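Local coordinates for thioredoxin domain-containing protein (Aeropyrum pernix, PDB 3HA9), which is of unknown function but has a thioredoxin-like fold and, judging from its family, probably acts as an oxidoreductase with antioxidant activity, at residues Asn142-Gly147 against Glu156-Ser161. Numbering follows the deposited sequence. Where two conformers were deposited one is given.
Sequences NVLYAG and ESVIKS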
# COMPACT_ATOMS: atom_id res chain seq x y z
N ASN A 142 -8.88 -0.45 10.92
CA ASN A 142 -10.12 -0.61 10.17
C ASN A 142 -9.89 -0.33 8.70
O ASN A 142 -9.22 0.64 8.34
CB ASN A 142 -11.21 0.34 10.67
CG ASN A 142 -11.62 0.06 12.08
OD1 ASN A 142 -12.01 -1.05 12.42
ND2 ASN A 142 -11.52 1.08 12.93
N VAL A 143 -10.43 -1.19 7.84
CA VAL A 143 -10.28 -0.98 6.39
C VAL A 143 -11.46 -0.18 5.89
O VAL A 143 -12.61 -0.62 5.97
CB VAL A 143 -10.15 -2.31 5.62
CG1 VAL A 143 -10.05 -2.04 4.09
CG2 VAL A 143 -8.95 -3.11 6.12
N LEU A 144 -11.16 1.01 5.36
CA LEU A 144 -12.17 1.95 4.89
C LEU A 144 -12.49 1.74 3.41
O LEU A 144 -13.57 2.13 2.93
CB LEU A 144 -11.70 3.37 5.15
CG LEU A 144 -11.95 4.02 6.52
CD1 LEU A 144 -12.23 3.05 7.68
CD2 LEU A 144 -10.84 5.06 6.88
N TYR A 145 -11.55 1.15 2.69
CA TYR A 145 -11.70 0.78 1.28
C TYR A 145 -10.54 -0.14 0.88
O TYR A 145 -9.40 0.07 1.32
CB TYR A 145 -11.68 2.02 0.38
CG TYR A 145 -11.70 1.69 -1.09
CD1 TYR A 145 -12.91 1.49 -1.76
CD2 TYR A 145 -10.51 1.55 -1.81
CE1 TYR A 145 -12.93 1.16 -3.12
CE2 TYR A 145 -10.52 1.23 -3.15
CZ TYR A 145 -11.73 1.03 -3.80
OH TYR A 145 -11.71 0.71 -5.14
N ALA A 146 -10.82 -1.14 0.06
CA ALA A 146 -9.76 -1.84 -0.67
C ALA A 146 -10.28 -2.22 -2.04
O ALA A 146 -11.34 -2.84 -2.15
CB ALA A 146 -9.29 -3.06 0.08
N GLY A 147 -9.56 -1.85 -3.08
CA GLY A 147 -10.00 -2.17 -4.42
C GLY A 147 -9.07 -1.68 -5.51
O GLY A 147 -8.19 -0.86 -5.27
N GLU A 156 -12.26 10.44 -2.16
CA GLU A 156 -12.75 11.60 -1.41
C GLU A 156 -13.82 11.20 -0.39
O GLU A 156 -13.74 11.59 0.78
CB GLU A 156 -13.32 12.67 -2.36
CG GLU A 156 -12.28 13.60 -2.95
CD GLU A 156 -11.91 14.79 -2.05
OE1 GLU A 156 -12.14 14.74 -0.82
OE2 GLU A 156 -11.38 15.78 -2.59
N SER A 157 -14.81 10.44 -0.86
CA SER A 157 -15.90 9.98 -0.01
C SER A 157 -15.36 9.24 1.21
O SER A 157 -15.82 9.45 2.33
CB SER A 157 -16.86 9.08 -0.79
OG SER A 157 -17.78 8.44 0.08
N VAL A 158 -14.38 8.36 0.98
CA VAL A 158 -13.77 7.59 2.06
C VAL A 158 -13.04 8.51 3.07
O VAL A 158 -13.27 8.40 4.28
CB VAL A 158 -12.85 6.46 1.49
CG1 VAL A 158 -12.03 5.82 2.58
CG2 VAL A 158 -13.68 5.41 0.75
N ILE A 159 -12.19 9.41 2.57
CA ILE A 159 -11.41 10.31 3.43
C ILE A 159 -12.31 11.24 4.25
O ILE A 159 -12.01 11.55 5.41
CB ILE A 159 -10.37 11.13 2.59
CG1 ILE A 159 -9.30 10.19 2.02
CG2 ILE A 159 -9.69 12.21 3.44
CD1 ILE A 159 -8.80 10.57 0.63
N LYS A 160 -13.41 11.67 3.64
CA LYS A 160 -14.35 12.59 4.28
C LYS A 160 -15.08 11.93 5.45
O LYS A 160 -15.27 12.55 6.49
CB LYS A 160 -15.35 13.14 3.25
N SER A 161 -15.48 10.67 5.27
CA SER A 161 -16.15 9.91 6.32
C SER A 161 -15.28 9.77 7.58
O SER A 161 -15.79 9.67 8.70
CB SER A 161 -16.56 8.53 5.82
OG SER A 161 -15.42 7.76 5.51
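V158, with CG1 anti to its backbone N (chi1 170°) and CG2 anti to its carbonyl carbon, spreads its two methyls over successive residues of the edge strand, L144 and Y145. CG1 meets CB of L144 at 3.6 Å, while CG2 reaches CB of Y145 at 4.0 Å. Between these two touches the fork also straddles a backbone carbonyl, with L144 O 4.0 Å from CG1 and 3.9 Å from CG2. From CB on, the side chain of Y145 leads away from the helix along the strand and touches P150. L144 and Y145 form a classic beta bulge opposite I136, which is consistent with both lying within reach of one valine; V158 also touches the side chain of I136. Replacing V158 by an alanine removes both methyls and is likely to cost L144 CB and Y145 CB these contacts and open a gap between helix and strand. One turn further along helix 152-161, S161 OG turns back to donate a 2.6 Å hydrogen bond to V158 O. What links the C-terminal helix to the edge of the thioredoxin-like sheet at this partly exposed seam is packing of valine methyls against apolar side-chain carbons and one backbone carbonyl, with no hydrogen bond between the two segments.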